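Local coordinates for SUMO-1 cysteine protease S273R (African swine fever virus pig/Kenya/KEN-50/1950, PDB 6LJ9), which probably cleaves the viral polyprotein precursors pp220 and pp62 into core-shell proteins as a cysteine protease, and also probably dampens host innate immune responses, at residues Asn125-Val130 and Asn151-Val156; Ile172-Arg177 and Ile198-Arg203; Ile183-Ser188 and Ser192-Val197. One frame throughout, in Å; residues are numbered along the deposited sequence.

All three contacts rest on the same mixed sheet, through the neighbouring strands 152-158, 169-175 and 181-186, and all three are carried by apolar and aromatic side chains with no hydrogen bond across the pair of segments. Contacts 1 and 2 are buried; contact 3 is partly buried, with exposed Ser192 at its margin. Probable backbone hydrogen bonds join the strands of contacts 1 and 2, and those of 2 and 3, whereas contacts 1 and 3 do not touch. Contacts 2 and 3 both use helix 195-208, contact 3 its start. A selenomethionine on phenylalanine marks contact 1, branched aliphatic groups on tryptophan contact 2, and proline on tyrosine contact 3, which includes the putative active-site Asn187.

Contact 1: residues Asn125-Val130 and Asn151-Val156; sequences NQVDMV and NTFGCV
Met129, a selenomethionine put in for structure solution, lies across Phe153, and this pair is the tight part of the contact. Its terminal CE sits almost directly above the middle of the Phe153 ring, 3.9 Å from the centroid and only 6° off the ring normal, a CH-pi contact. SE is displaced toward the CB side of the ring, oblique to it and 3.8 Å from Phe153 CG, which makes this a Met-aromatic contact as well. Bends at chi2 (56°) and chi3 (57°) fold the Met129 chain so that its end comes over the ring, although its CB does not point at the strand. Val127 is looser: its CG2 approaches Phe153 CE2 obliquely at 4.3 Å. Earlier in the chain, toward the solvent side, Gln126 is partly exposed and poorly ordered, while Asp128, also partly exposed, caps the helix beginning at Met129 by accepting from Val130 N through OD1 (3.2 Å). Trp200, Val204 and Leu208 of helix 195-208 also touch Met129. No hydrogen bond joins the two segments, so the chemistry implies that shape fit, the CH-pi contact and dispersion between a methionine-type chain and the ring hold the helix start against strand 152-158.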
# COMPACT_ATOMS: atom_id res chain seq x y z
N ASN B 125 28.46 -1.49 6.52
CA ASN B 125 27.09 -1.14 6.87
C ASN B 125 26.14 -2.17 6.27
O ASN B 125 26.13 -2.37 5.05
CB ASN B 125 26.74 0.27 6.39
CG ASN B 125 27.29 0.56 5.01
OD1 ASN B 125 28.23 1.35 4.86
ND2 ASN B 125 26.72 -0.07 3.99
N GLN B 126 25.36 -2.81 7.12
CA GLN B 126 24.40 -3.83 6.71
C GLN B 126 22.98 -3.32 6.90
O GLN B 126 22.74 -2.31 7.56
CB GLN B 126 24.61 -5.12 7.50
CG GLN B 126 25.97 -5.75 7.33
CD GLN B 126 26.20 -6.89 8.30
OE1 GLN B 126 25.54 -6.98 9.33
NE2 GLN B 126 27.15 -7.76 7.98
N VAL B 127 22.04 -4.04 6.31
CA VAL B 127 20.63 -3.72 6.48
C VAL B 127 20.12 -4.38 7.75
O VAL B 127 20.52 -5.50 8.10
CB VAL B 127 19.82 -4.16 5.24
CG1 VAL B 127 19.68 -5.68 5.17
CG2 VAL B 127 18.46 -3.49 5.22
N ASP B 128 19.27 -3.66 8.48
CA ASP B 128 18.64 -4.17 9.69
C ASP B 128 17.14 -4.23 9.43
O ASP B 128 16.48 -3.19 9.31
CB ASP B 128 18.97 -3.29 10.89
CG ASP B 128 18.60 -3.93 12.22
OD1 ASP B 128 17.64 -4.73 12.26
OD2 ASP B 128 19.27 -3.63 13.23
N MSE B 129 16.60 -5.44 9.33
CA MSE B 129 15.21 -5.65 8.94
C MSE B 129 14.23 -5.00 9.91
O MSE B 129 13.14 -4.59 9.52
CB MSE B 129 14.91 -7.14 8.81
CG MSE B 129 13.81 -7.46 7.81
SE MSE B 129 14.20 -6.74 6.03
CE MSE B 129 15.91 -7.62 5.72
N VAL B 130 14.63 -4.90 11.18
CA VAL B 130 13.82 -4.19 12.16
C VAL B 130 13.81 -2.70 11.86
O VAL B 130 12.76 -2.05 11.89
CB VAL B 130 14.32 -4.48 13.59
CG1 VAL B 130 13.55 -3.63 14.60
CG2 VAL B 130 14.17 -5.95 13.91
N ASN B 151 7.02 -2.81 5.12
CA ASN B 151 6.66 -4.15 5.56
C ASN B 151 6.93 -5.20 4.49
O ASN B 151 6.49 -6.35 4.63
CB ASN B 151 5.20 -4.20 6.00
CG ASN B 151 4.24 -3.66 4.95
OD1 ASN B 151 4.60 -3.49 3.79
ND2 ASN B 151 3.01 -3.39 5.37
N THR B 152 7.64 -4.84 3.42
CA THR B 152 8.09 -5.80 2.42
C THR B 152 9.52 -5.46 2.03
O THR B 152 9.91 -4.29 1.97
CB THR B 152 7.20 -5.82 1.17
OG1 THR B 152 6.96 -4.48 0.73
CG2 THR B 152 5.88 -6.51 1.45
N PHE B 153 10.31 -6.50 1.76
CA PHE B 153 11.71 -6.38 1.39
C PHE B 153 11.98 -7.25 0.18
O PHE B 153 11.54 -8.40 0.13
CB PHE B 153 12.62 -6.78 2.56
CG PHE B 153 14.09 -6.71 2.25
CD1 PHE B 153 14.76 -7.82 1.76
CD2 PHE B 153 14.80 -5.54 2.45
CE1 PHE B 153 16.11 -7.76 1.48
CE2 PHE B 153 16.15 -5.47 2.17
CZ PHE B 153 16.81 -6.58 1.68
N GLY B 154 12.70 -6.70 -0.80
CA GLY B 154 12.96 -7.43 -2.02
C GLY B 154 14.38 -7.26 -2.53
O GLY B 154 14.93 -6.16 -2.49
N CYS B 155 14.97 -8.35 -3.03
CA CYS B 155 16.32 -8.29 -3.54
C CYS B 155 16.53 -9.44 -4.53
O CYS B 155 15.98 -10.53 -4.35
CB CYS B 155 17.35 -8.37 -2.41
SG CYS B 155 18.92 -7.57 -2.79
N VAL B 156 17.32 -9.17 -5.56
CA VAL B 156 17.71 -10.16 -6.55
C VAL B 156 19.22 -10.27 -6.53
O VAL B 156 19.92 -9.26 -6.62
CB VAL B 156 17.21 -9.79 -7.96
CG1 VAL B 156 17.64 -10.84 -8.97
CG2 VAL B 156 15.71 -9.60 -7.97

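Contact 2: residues Ile172-Arg177 and Ile198-Arg203; sequences IFVDMR and IRWMER
Ile172 and Trp200 carry the apolar contact between 172-177 and 198-203. Ile172 CG2 comes to 3.6 Å from Trp200 CZ3, on the six-membered part of the indole, and the same methyl also lies near CH2. Ile172 CD1 adds a longer touch to CZ3, so two branches of one isoleucine meet the far end of the indole. Trp200 carries its CG anti to the backbone N (chi1 -176°), which sends the ring system away from the helix toward the sheet. Val174, two residues along the strand and pointing the same way, places CG2 4.4 Å from Trp200 CH2. Both aliphatic groups approach the indole obliquely. Met129 touches Trp200 too, and so connects this packing with contact 1.

The polar interactions lie within the strand segment, where it leaves the sheet. Asp175 OD1 accepts from Arg177 N at 3.1 Å, forming an Asx turn. Arg177 also grips the carboxylate side-on: its NE reaches Asp175 OD1 at 2.7 Å in a salt bridge, and its NH2 reaches Asp175 OD2 at 3.0 Å. Arg177 N and NE meet OD1 from opposite faces of the carboxylate plane, which should restrain its rotation. Arg243 of helix 232-244 forms a second salt bridge to OD2, and Gly178 of the second subunit packs on Asp175 and Arg177.

Backbone bonding adds the regular helical links Glu202 N to Ile198 O and Arg203 N to Arg199 O. The whole is a helix packed on one face of a mixed sheet through alternate strand residues, with Phe173 directed to helix 232-244 on the other face: an alpha/beta layering within the Ulp1-like catalytic domain.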
# COMPACT_ATOMS: atom_id res chain seq x y z
N ILE B 172 14.98 -12.85 -3.29
CA ILE B 172 14.77 -12.93 -1.85
C ILE B 172 13.68 -11.93 -1.49
O ILE B 172 13.79 -10.74 -1.82
CB ILE B 172 16.05 -12.64 -1.05
CG1 ILE B 172 16.99 -13.85 -1.10
CG2 ILE B 172 15.72 -12.27 0.39
CD1 ILE B 172 18.12 -13.79 -0.09
N PHE B 173 12.63 -12.41 -0.83
CA PHE B 173 11.49 -11.57 -0.46
C PHE B 173 11.15 -11.79 1.00
O PHE B 173 11.04 -12.93 1.46
CB PHE B 173 10.27 -11.89 -1.34
CG PHE B 173 9.16 -10.89 -1.20
CD1 PHE B 173 9.20 -9.69 -1.89
CD2 PHE B 173 8.07 -11.16 -0.39
CE1 PHE B 173 8.18 -8.77 -1.77
CE2 PHE B 173 7.04 -10.25 -0.26
CZ PHE B 173 7.10 -9.05 -0.95
N VAL B 174 11.01 -10.69 1.74
CA VAL B 174 10.63 -10.72 3.15
C VAL B 174 9.25 -10.08 3.25
O VAL B 174 9.09 -8.88 3.00
CB VAL B 174 11.65 -9.99 4.03
CG1 VAL B 174 11.18 -9.98 5.48
CG2 VAL B 174 13.02 -10.64 3.90
N ASP B 175 8.25 -10.87 3.63
CA ASP B 175 6.88 -10.41 3.73
C ASP B 175 6.56 -10.18 5.21
O ASP B 175 6.47 -11.13 5.99
CB ASP B 175 5.92 -11.42 3.11
CG ASP B 175 4.50 -10.89 2.98
OD1 ASP B 175 4.25 -9.73 3.38
OD2 ASP B 175 3.64 -11.64 2.48
N MSE B 176 6.39 -8.92 5.58
CA MSE B 176 6.08 -8.55 6.96
C MSE B 176 4.70 -7.90 7.05
O MSE B 176 4.45 -7.06 7.91
CB MSE B 176 7.15 -7.61 7.52
CG MSE B 176 8.54 -8.21 7.56
SE MSE B 176 9.93 -6.88 7.89
CE MSE B 176 9.91 -5.99 6.15
N ARG B 177 3.81 -8.30 6.14
CA ARG B 177 2.45 -7.77 6.10
C ARG B 177 1.46 -8.63 6.88
O ARG B 177 0.54 -8.09 7.50
CB ARG B 177 1.97 -7.65 4.65
CG ARG B 177 2.75 -6.65 3.81
CD ARG B 177 2.42 -6.81 2.33
NE ARG B 177 2.79 -8.13 1.84
CZ ARG B 177 2.73 -8.50 0.57
NH1 ARG B 177 2.31 -7.64 -0.35
NH2 ARG B 177 3.08 -9.73 0.21
N ILE B 198 21.60 -19.03 3.67
CA ILE B 198 20.92 -19.58 4.84
C ILE B 198 21.26 -18.78 6.09
O ILE B 198 20.38 -18.46 6.89
CB ILE B 198 21.28 -21.08 5.01
CG1 ILE B 198 20.75 -21.89 3.82
CG2 ILE B 198 20.72 -21.62 6.31
CD1 ILE B 198 19.24 -21.97 3.75
N ARG B 199 22.54 -18.43 6.27
CA ARG B 199 22.94 -17.65 7.43
C ARG B 199 22.25 -16.29 7.44
O ARG B 199 21.82 -15.80 8.49
CB ARG B 199 24.45 -17.47 7.47
CG ARG B 199 25.25 -18.75 7.33
CD ARG B 199 26.72 -18.43 7.14
NE ARG B 199 27.40 -19.46 6.36
CZ ARG B 199 28.56 -19.27 5.73
NH1 ARG B 199 29.15 -18.09 5.78
NH2 ARG B 199 29.11 -20.26 5.05
N TRP B 200 22.14 -15.66 6.27
CA TRP B 200 21.48 -14.36 6.18
C TRP B 200 19.99 -14.47 6.52
O TRP B 200 19.46 -13.63 7.26
CB TRP B 200 21.66 -13.77 4.78
CG TRP B 200 21.09 -12.39 4.64
CD1 TRP B 200 21.74 -11.21 4.84
CD2 TRP B 200 19.75 -12.05 4.26
NE1 TRP B 200 20.89 -10.15 4.61
CE2 TRP B 200 19.66 -10.64 4.25
CE3 TRP B 200 18.62 -12.80 3.92
CZ2 TRP B 200 18.49 -9.97 3.92
CZ3 TRP B 200 17.45 -12.13 3.60
CH2 TRP B 200 17.39 -10.73 3.60
N MSE B 201 19.32 -15.49 6.00
CA MSE B 201 17.90 -15.71 6.30
C MSE B 201 17.70 -15.98 7.79
O MSE B 201 16.72 -15.52 8.39
CB MSE B 201 17.35 -16.86 5.47
CG MSE B 201 17.42 -16.64 3.97
SE MSE B 201 16.83 -18.18 2.94
CE MSE B 201 14.95 -18.18 3.45
N GLU B 202 18.62 -16.74 8.38
CA GLU B 202 18.54 -17.02 9.81
C GLU B 202 18.78 -15.76 10.64
O GLU B 202 18.10 -15.54 11.65
CB GLU B 202 19.55 -18.11 10.19
CG GLU B 202 19.19 -19.50 9.70
CD GLU B 202 17.85 -19.98 10.24
OE1 GLU B 202 16.97 -20.32 9.42
OE2 GLU B 202 17.68 -20.00 11.47
N ARG B 203 19.73 -14.92 10.22
CA ARG B 203 20.01 -13.69 10.96
C ARG B 203 18.82 -12.74 10.92
O ARG B 203 18.49 -12.09 11.92
CB ARG B 203 21.26 -13.02 10.40
CG ARG B 203 21.82 -11.89 11.27
CD ARG B 203 21.28 -10.52 10.86
NE ARG B 203 21.69 -10.15 9.50
CZ ARG B 203 22.79 -9.47 9.21
NH1 ARG B 203 23.61 -9.08 10.18
NH2 ARG B 203 23.08 -9.18 7.95

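Contact 3: residues Ile183-Ser188 and Ser192-Val197; sequences IEYFNS and SPPGPV
Tyr185 in strand 181-186 and Pro193, just ahead of helix 195-208, mark the closest backbone approach, with their CA atoms 7.2 Å apart. Only three residues separate the two segments, so the chain leaves the strand, turns back and enters the helix, with Pro194 at the N-cap position. This is the strand-to-helix connection of a beta-alpha-beta unit that continues to strand 215-220, beside which strand 181-186 runs parallel.

Among the side chains, Tyr185 does most of the touching. With chi1 at 172° the ring swings out on the side opposite the backbone N and reaches the helix start. Pro193 lies over one face: its CB is 3.7 Å from the centroid and 8° off the ring normal, a CH-pi contact, while Pro193 CG comes to 3.4 Å from Tyr185 CD1. Val197, in the first turn of the helix, reaches Tyr185 CD2 with CG1 at 3.6 Å, its side chain crossing that of the tyrosine at about a right angle. Near the phenol end, Pro194 CD stands 3.8 Å from Tyr185 OH, an oblique touch. Met201, further along the same helix, also packs on the tyrosine.

Asn187, two residues on from Tyr185, brings the putative active site close. Its ND2 donates weakly to Tyr185 OH (3.4 Å), whereas its OD1 accepts from Ala189 N and is hydrogen-bonded to NE2 of His168, another inferred catalytic residue. The chemistry thus divides along the tyrosine: proline and valine hold its ring by apolar contact, and its hydroxyl makes a weak polar link to the asparagine amide. That bond places Tyr185 in the second shell of the inferred site and can at most contribute modestly to orienting the amide.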
# COMPACT_ATOMS: atom_id res chain seq x y z
N ILE B 183 10.49 -15.19 5.39
CA ILE B 183 11.70 -14.87 4.65
C ILE B 183 11.82 -15.90 3.54
O ILE B 183 11.95 -17.10 3.81
CB ILE B 183 12.94 -14.87 5.56
CG1 ILE B 183 12.74 -13.90 6.72
CG2 ILE B 183 14.18 -14.50 4.77
CD1 ILE B 183 13.68 -14.14 7.88
N GLU B 184 11.76 -15.45 2.29
CA GLU B 184 11.57 -16.33 1.15
C GLU B 184 12.77 -16.27 0.22
O GLU B 184 13.31 -15.20 -0.06
CB GLU B 184 10.30 -15.95 0.38
CG GLU B 184 9.07 -15.81 1.28
CD GLU B 184 7.92 -15.12 0.58
OE1 GLU B 184 7.96 -14.98 -0.66
OE2 GLU B 184 6.96 -14.72 1.28
N TYR B 185 13.19 -17.45 -0.25
CA TYR B 185 14.24 -17.59 -1.25
C TYR B 185 13.67 -18.36 -2.43
O TYR B 185 13.28 -19.52 -2.28
CB TYR B 185 15.46 -18.32 -0.66
CG TYR B 185 16.52 -18.69 -1.68
CD1 TYR B 185 16.47 -19.90 -2.36
CD2 TYR B 185 17.58 -17.83 -1.96
CE1 TYR B 185 17.44 -20.24 -3.29
CE2 TYR B 185 18.55 -18.16 -2.88
CZ TYR B 185 18.47 -19.37 -3.55
OH TYR B 185 19.43 -19.72 -4.47
N PHE B 186 13.62 -17.72 -3.59
CA PHE B 186 13.06 -18.32 -4.79
C PHE B 186 14.18 -18.56 -5.80
O PHE B 186 14.88 -17.63 -6.20
CB PHE B 186 11.98 -17.42 -5.40
CG PHE B 186 11.47 -17.91 -6.73
CD1 PHE B 186 10.71 -19.07 -6.81
CD2 PHE B 186 11.75 -17.22 -7.89
CE1 PHE B 186 10.25 -19.52 -8.03
CE2 PHE B 186 11.29 -17.66 -9.11
CZ PHE B 186 10.53 -18.82 -9.18
N ASN B 187 14.33 -19.82 -6.21
CA ASN B 187 15.26 -20.23 -7.26
C ASN B 187 14.43 -20.89 -8.36
O ASN B 187 13.85 -21.95 -8.14
CB ASN B 187 16.33 -21.17 -6.73
CG ASN B 187 17.47 -21.40 -7.72
OD1 ASN B 187 17.26 -21.43 -8.93
ND2 ASN B 187 18.68 -21.55 -7.20
N SER B 188 14.39 -20.26 -9.54
CA SER B 188 13.60 -20.80 -10.63
C SER B 188 14.11 -22.15 -11.11
O SER B 188 13.36 -22.90 -11.75
CB SER B 188 13.58 -19.82 -11.80
OG SER B 188 14.88 -19.58 -12.30
N SER B 192 18.70 -25.61 -3.86
CA SER B 192 18.66 -25.11 -2.49
C SER B 192 19.53 -23.86 -2.34
O SER B 192 20.45 -23.64 -3.13
CB SER B 192 19.12 -26.21 -1.53
OG SER B 192 18.29 -27.35 -1.62
N PRO B 193 19.25 -23.03 -1.34
CA PRO B 193 20.05 -21.81 -1.17
C PRO B 193 21.46 -22.15 -0.74
O PRO B 193 21.69 -23.14 -0.02
CB PRO B 193 19.29 -21.04 -0.07
CG PRO B 193 17.97 -21.71 0.07
CD PRO B 193 18.18 -23.13 -0.34
N PRO B 194 22.45 -21.36 -1.16
CA PRO B 194 23.81 -21.55 -0.64
C PRO B 194 23.86 -21.27 0.85
O PRO B 194 23.01 -20.59 1.42
CB PRO B 194 24.64 -20.53 -1.43
CG PRO B 194 23.83 -20.24 -2.66
CD PRO B 194 22.40 -20.33 -2.21
N GLY B 195 24.89 -21.84 1.49
CA GLY B 195 25.13 -21.66 2.90
C GLY B 195 25.05 -20.22 3.38
O GLY B 195 24.34 -19.91 4.34
N PRO B 196 25.81 -19.32 2.74
CA PRO B 196 25.72 -17.91 3.13
C PRO B 196 24.32 -17.33 3.06
O PRO B 196 23.96 -16.50 3.90
CB PRO B 196 26.67 -17.22 2.14
CG PRO B 196 27.67 -18.27 1.82
CD PRO B 196 26.92 -19.57 1.81
N VAL B 197 23.51 -17.76 2.09
CA VAL B 197 22.13 -17.29 2.04
C VAL B 197 21.35 -17.79 3.25
O VAL B 197 20.53 -17.06 3.82
CB VAL B 197 21.47 -17.72 0.71
CG1 VAL B 197 20.00 -17.33 0.70
CG2 VAL B 197 22.20 -17.10 -0.47